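Local coordinates for protein lysyl-trna-dependent l-ysyl-phosphatidylgycerol synthase (Bacillus licheniformis, PDB 4V36) that probably transfers lysine from lysyl-tRNA to membrane phosphatidylglycerol, making lysyl-phosphatidylglycerol, a lipid linked to bacterial resistance, at residues Y44-N49 against I78-H83; L64-G69 against A103-F108. One frame throughout, in Å; residues are numbered along the deposited sequence.

Contact 1 (Y44-N49 against I78-H83)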
loop_
_atom_site.group_PDB
_atom_site.type_symbol
_atom_site.label_atom_id
_atom_site.label_comp_id
_atom_site.label_asym_id
_atom_site.label_seq_id
_atom_site.Cartn_x
_atom_site.Cartn_y
_atom_site.Cartn_z
ATOM N N TYR A 44 -13.512 8.033 14.004
ATOM C CA TYR A 44 -14.612 8.526 13.186
ATOM C C TYR A 44 -15.000 9.936 13.608
ATOM O O TYR A 44 -15.017 10.253 14.798
ATOM C CB TYR A 44 -15.821 7.595 13.283
ATOM C CG TYR A 44 -15.607 6.245 12.636
ATOM C CD1 TYR A 44 -15.904 6.043 11.295
ATOM C CD2 TYR A 44 -15.111 5.173 13.365
ATOM C CE1 TYR A 44 -15.711 4.811 10.697
ATOM C CE2 TYR A 44 -14.913 3.938 12.776
ATOM C CZ TYR A 44 -15.214 3.763 11.441
ATOM O OH TYR A 44 -15.022 2.535 10.851
ATOM N N SER A 45 -15.304 10.780 12.630
ATOM C CA SER A 45 -15.728 12.145 12.909
ATOM C C SER A 45 -17.131 12.155 13.501
ATOM O O SER A 45 -17.883 11.192 13.351
ATOM C CB SER A 45 -15.681 12.995 11.638
ATOM O OG SER A 45 -16.505 12.444 10.625
ATOM N N SER A 46 -17.477 13.247 14.176
ATOM C CA SER A 46 -18.805 13.395 14.764
ATOM C C SER A 46 -19.877 13.415 13.679
ATOM O O SER A 46 -21.021 13.026 13.912
ATOM C CB SER A 46 -18.877 14.669 15.607
ATOM O OG SER A 46 -18.563 15.811 14.830
ATOM N N ASP A 47 -19.493 13.872 12.491
ATOM C CA ASP A 47 -20.389 13.889 11.343
ATOM C C ASP A 47 -20.706 12.467 10.885
ATOM O O ASP A 47 -21.787 12.199 10.360
ATOM C CB ASP A 47 -19.768 14.692 10.198
ATOM C CG ASP A 47 -20.691 14.820 9.005
ATOM O OD1 ASP A 47 -21.924 14.823 9.202
ATOM O OD2 ASP A 47 -20.181 14.920 7.869
ATOM N N GLY A 48 -19.755 11.561 11.091
ATOM C CA GLY A 48 -19.929 10.172 10.709
ATOM C C GLY A 48 -19.680 9.937 9.233
ATOM O O GLY A 48 -20.069 8.905 8.684
ATOM N N ASN A 49 -19.029 10.899 8.586
ATOM C CA ASN A 49 -18.760 10.813 7.155
ATOM C C ASN A 49 -17.277 10.641 6.837
ATOM O O ASN A 49 -16.911 10.370 5.694
ATOM C CB ASN A 49 -19.294 12.058 6.442
ATOM C CG ASN A 49 -20.802 12.187 6.539
ATOM O OD1 ASN A 49 -21.437 11.580 7.400
ATOM N ND2 ASN A 49 -21.385 12.985 5.652
ATOM N N ILE A 78 -10.053 16.032 10.745
ATOM C CA ILE A 78 -8.676 16.402 11.044
ATOM C C ILE A 78 -8.647 17.360 12.229
ATOM O O ILE A 78 -7.786 17.260 13.103
ATOM C CB ILE A 78 -7.986 17.046 9.825
ATOM C CG1 ILE A 78 -7.843 16.020 8.699
ATOM C CG2 ILE A 78 -6.620 17.597 10.205
ATOM C CD1 ILE A 78 -7.265 16.590 7.427
ATOM N N LYS A 79 -9.610 18.275 12.258
ATOM C CA LYS A 79 -9.735 19.237 13.347
ATOM C C LYS A 79 -10.022 18.540 14.673
ATOM O O LYS A 79 -9.399 18.843 15.689
ATOM C CB LYS A 79 -10.837 20.250 13.033
ATOM C CG LYS A 79 -11.026 21.328 14.087
ATOM C CD LYS A 79 -12.112 22.307 13.668
ATOM C CE LYS A 79 -12.310 23.402 14.701
ATOM N NZ LYS A 79 -13.378 24.355 14.292
ATOM N N GLU A 80 -10.965 17.604 14.653
ATOM C CA GLU A 80 -11.350 16.871 15.855
ATOM C C GLU A 80 -10.237 15.950 16.346
ATOM O O GLU A 80 -9.981 15.859 17.547
ATOM C CB GLU A 80 -12.621 16.058 15.602
ATOM C CG GLU A 80 -13.859 16.901 15.351
ATOM C CD GLU A 80 -15.069 16.064 14.985
ATOM O OE1 GLU A 80 -14.908 14.844 14.770
ATOM O OE2 GLU A 80 -16.182 16.624 14.912
ATOM N N PHE A 81 -9.581 15.267 15.413
ATOM C CA PHE A 81 -8.511 14.334 15.754
ATOM C C PHE A 81 -7.321 15.054 16.378
ATOM O O PHE A 81 -6.785 14.613 17.395
ATOM C CB PHE A 81 -8.065 13.556 14.514
ATOM C CG PHE A 81 -6.979 12.554 14.785
ATOM C CD1 PHE A 81 -7.272 11.342 15.387
ATOM C CD2 PHE A 81 -5.667 12.821 14.430
ATOM C CE1 PHE A 81 -6.276 10.418 15.638
ATOM C CE2 PHE A 81 -4.668 11.899 14.679
ATOM C CZ PHE A 81 -4.972 10.697 15.283
ATOM N N LEU A 82 -6.912 16.161 15.765
ATOM C CA LEU A 82 -5.798 16.953 16.277
ATOM C C LEU A 82 -6.138 17.582 17.624
ATOM O O LEU A 82 -5.279 17.694 18.500
ATOM C CB LEU A 82 -5.403 18.039 15.275
ATOM C CG LEU A 82 -4.683 17.564 14.011
ATOM C CD1 LEU A 82 -4.469 18.717 13.046
ATOM C CD2 LEU A 82 -3.358 16.920 14.367
ATOM N N HIS A 83 -7.392 17.993 17.786
ATOM C CA HIS A 83 -7.846 18.575 19.043
ATOM C C HIS A 83 -7.856 17.528 20.150
ATOM O O HIS A 83 -7.426 17.793 21.272
ATOM C CB HIS A 83 -9.239 19.187 18.887
ATOM C CG HIS A 83 -9.769 19.808 20.142
ATOM N ND1 HIS A 83 -10.498 19.099 21.073
ATOM C CD2 HIS A 83 -9.674 21.071 20.623
ATOM C CE1 HIS A 83 -10.829 19.898 22.071
ATOM N NE2 HIS A 83 -10.342 21.100 21.822
#

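Contact 2 (L64-G69 against A103-F108)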
loop_
_atom_site.group_PDB
_atom_site.type_symbol
_atom_site.label_atom_id
_atom_site.label_comp_id
_atom_site.label_asym_id
_atom_site.label_seq_id
_atom_site.Cartn_x
_atom_site.Cartn_y
_atom_site.Cartn_z
ATOM N N LEU A 64 -2.186 6.900 9.002
ATOM C CA LEU A 64 -1.909 6.274 7.715
ATOM C C LEU A 64 -2.725 6.916 6.596
ATOM O O LEU A 64 -3.915 6.638 6.444
ATOM C CB LEU A 64 -2.192 4.772 7.775
ATOM C CG LEU A 64 -1.869 3.986 6.503
ATOM C CD1 LEU A 64 -0.392 4.113 6.160
ATOM C CD2 LEU A 64 -2.261 2.526 6.651
ATOM N N GLY A 65 -2.079 7.779 5.819
ATOM C CA GLY A 65 -2.712 8.403 4.672
ATOM C C GLY A 65 -3.694 9.504 5.022
ATOM O O GLY A 65 -3.803 9.916 6.176
ATOM N N ASP A 66 -4.404 9.987 4.007
ATOM C CA ASP A 66 -5.457 10.975 4.196
ATOM C C ASP A 66 -6.692 10.303 4.796
ATOM O O ASP A 66 -6.780 9.076 4.808
ATOM C CB ASP A 66 -5.795 11.652 2.863
ATOM C CG ASP A 66 -4.654 12.498 2.334
ATOM O OD1 ASP A 66 -4.413 13.587 2.897
ATOM O OD2 ASP A 66 -4.004 12.079 1.353
ATOM N N PRO A 67 -7.643 11.100 5.315
ATOM C CA PRO A 67 -8.875 10.494 5.830
ATOM C C PRO A 67 -9.666 9.750 4.756
ATOM O O PRO A 67 -9.472 9.990 3.564
ATOM C CB PRO A 67 -9.670 11.699 6.345
ATOM C CG PRO A 67 -8.642 12.722 6.656
ATOM C CD PRO A 67 -7.574 12.541 5.617
ATOM N N SER A 68 -10.544 8.850 5.183
ATOM C CA SER A 68 -11.412 8.126 4.263
ATOM C C SER A 68 -12.837 8.656 4.368
ATOM O O SER A 68 -13.238 9.162 5.415
ATOM C CB SER A 68 -11.381 6.625 4.555
ATOM O OG SER A 68 -10.063 6.112 4.471
ATOM N N GLY A 69 -13.597 8.543 3.283
ATOM C CA GLY A 69 -14.981 8.978 3.280
ATOM C C GLY A 69 -15.220 10.232 2.460
ATOM O O GLY A 69 -14.529 10.478 1.472
ATOM N N ALA A 103 -3.449 21.402 1.814
ATOM C CA ALA A 103 -4.111 22.569 2.389
ATOM C C ALA A 103 -4.777 22.236 3.721
ATOM O O ALA A 103 -4.927 23.101 4.584
ATOM C CB ALA A 103 -5.134 23.127 1.413
ATOM N N LEU A 104 -5.170 20.977 3.880
ATOM C CA LEU A 104 -5.824 20.519 5.100
ATOM C C LEU A 104 -4.875 20.534 6.294
ATOM O O LEU A 104 -5.294 20.753 7.430
ATOM C CB LEU A 104 -6.385 19.109 4.906
ATOM C CG LEU A 104 -7.452 18.918 3.825
ATOM C CD1 LEU A 104 -7.765 17.443 3.639
ATOM C CD2 LEU A 104 -8.709 19.692 4.178
ATOM N N TYR A 105 -3.593 20.300 6.030
ATOM C CA TYR A 105 -2.609 20.166 7.098
ATOM C C TYR A 105 -1.754 21.418 7.252
ATOM O O TYR A 105 -1.186 21.662 8.317
ATOM C CB TYR A 105 -1.715 18.950 6.840
ATOM C CG TYR A 105 -2.486 17.695 6.502
ATOM C CD1 TYR A 105 -3.027 16.898 7.502
ATOM C CD2 TYR A 105 -2.678 17.310 5.182
ATOM C CE1 TYR A 105 -3.736 15.751 7.195
ATOM C CE2 TYR A 105 -3.384 16.166 4.866
ATOM C CZ TYR A 105 -3.911 15.390 5.876
ATOM O OH TYR A 105 -4.616 14.251 5.567
ATOM N N HIS A 106 -1.665 22.209 6.189
ATOM C CA HIS A 106 -0.853 23.421 6.203
ATOM C C HIS A 106 -1.405 24.452 7.184
ATOM O O HIS A 106 -0.652 25.234 7.764
ATOM C CB HIS A 106 -0.769 24.025 4.799
ATOM C CG HIS A 106 0.161 25.194 4.699
ATOM N ND1 HIS A 106 1.165 25.427 5.615
ATOM C CD2 HIS A 106 0.238 26.197 3.793
ATOM C CE1 HIS A 106 1.821 26.523 5.275
ATOM N NE2 HIS A 106 1.278 27.008 4.173
ATOM N N ASP A 107 -2.721 24.446 7.368
ATOM C CA ASP A 107 -3.375 25.389 8.270
ATOM C C ASP A 107 -3.058 25.091 9.732
ATOM O O ASP A 107 -3.235 25.947 10.600
ATOM C CB ASP A 107 -4.889 25.376 8.049
ATOM C CG ASP A 107 -5.286 25.946 6.700
ATOM O OD1 ASP A 107 -4.568 26.838 6.196
ATOM O OD2 ASP A 107 -6.314 25.505 6.145
ATOM N N PHE A 108 -2.591 23.878 10.001
ATOM C CA PHE A 108 -2.213 23.492 11.355
ATOM C C PHE A 108 -0.702 23.569 11.543
ATOM O O PHE A 108 -0.158 23.048 12.516
ATOM C CB PHE A 108 -2.718 22.083 11.675
ATOM C CG PHE A 108 -4.215 21.970 11.704
ATOM C CD1 PHE A 108 -4.924 22.282 12.854
ATOM C CD2 PHE A 108 -4.915 21.553 10.584
ATOM C CE1 PHE A 108 -6.302 22.180 12.886
ATOM C CE2 PHE A 108 -6.294 21.448 10.609
ATOM C CZ PHE A 108 -6.988 21.762 11.762
HETATM O O HOH W 1 -5.100 11.919 7.601
#

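Contact 1 (Y44-N49 against I78-H83)
Glu80 reaches out from its helix and lays the end of its carboxylate against the backbone and hydroxyl of Ser46, so that both oxygens are used on one residue. The backbone N of Ser46 donates to Glu80 OE1 at 3.1 Å with an N-H...O angle of 156°, and Ser46 OG donates to Glu80 OE2 at 2.5 Å, a short distance for such a bond. Both bonds arrive on the syn side, between the two arms of the carboxylate, which is how this group can hold two neighbouring donors at once. Serine suits the place because its short side chain brings a hydroxyl close to its own amide: with OG between the backbone N and the carbonyl carbon (chi1 58°), both donors face the helix. Glutamate suits the other side, since beyond CG its chain runs extended (chi2 175°) and bridges a gap in which the nearest CA atoms, of Ser45 and Glu80, are 7.1 Å apart. The contact ties the loop between strands 41-44 and 50-57, at the edge of the central mixed sheet of this acetyltransferase-clan domain, to helix 74-87. Within that loop Ser45 to Gly48 form a type I beta turn, closed by Gly48 N donating to Ser45 O at 3.0 Å; glycine readily adopts the positive phi found at its last position. Ser45 lies beside the pair of bonds to Glu80, its CA 3.4 Å from Glu80 OE1, and its OG accepts from the amide of Ala50. Asp47, within the turn, has OD2 bonded to Ser73 OG just ahead of the same helix.

Contact 2 (L64-G69 against A103-F108)
The backbones stay well apart, with the closest CA atoms, those of Asp66 and Leu104, 9.6 Å from each other, so the contact is made by the long side chain of Tyr105 reaching from the short helix 102-106 to the irregular Gly65-Pro67 part of strand 60-69. Its hydroxyl donates to Asp66 OD1 at 2.8 Å. OD1 lies at the edge of the phenol ring, near its plane, while the carboxylate is turned 37° from that plane. The proton arrives on the anti side of OD1, 26° out of the carboxylate plane. Asp66 CG stands beside its own backbone N (chi1 -67°), which brings OD1 toward the tyrosine; OD2 accepts from the amide of Glu98. Pro67 sets its CD 3.4 Å from Tyr105 OH, adding a compact nonpolar neighbour without an amide hydrogen. Strand 60-69, helix 74-87 and the adjacent parallel strand 91-97 form a beta-alpha-beta crossover, and Tyr105, beyond it, reaches back to the first strand. A water donates to Gly65 O at 2.8 Å and to Tyr105 OH at 3.1 Å. Tyrosine fits here because its ring can pack among Ile78, Phe94 and Ile97 while its tip remains polar. The phenol oxygen donates one hydrogen bond, to Asp66, and accepts another, from the water. Donors on both carboxylate oxygens of buried Asp66 would tend to favour its ionised form, whereas the close Asp101 carboxylate would oppose it.

How the contacts relate
The centres of contacts 1 and 2 lie about 11 Å apart on the same side of the chain's centre, and helix 74-87 connects them. In chain order the segments alternate: 44-49, 64-69, 78-83, then 103-108. Strand 60-69 is followed, after a short loop, by that helix, which presents Glu80 to the turn at 44-49 while Ile78 and Leu82 pack on the 103-108 segment. Ile78 CD1 comes within 3.6 Å of Tyr105 CE1, and Leu82 CD1 lies 3.5 Å from Phe108 CG. Thus contact 1 joins helix 74-87 to the loop between strands 41-44 and 50-57, at the sheet's outer edge, and contact 2 joins strand 60-69 to helix 102-106 in the same lysyltransferase domain.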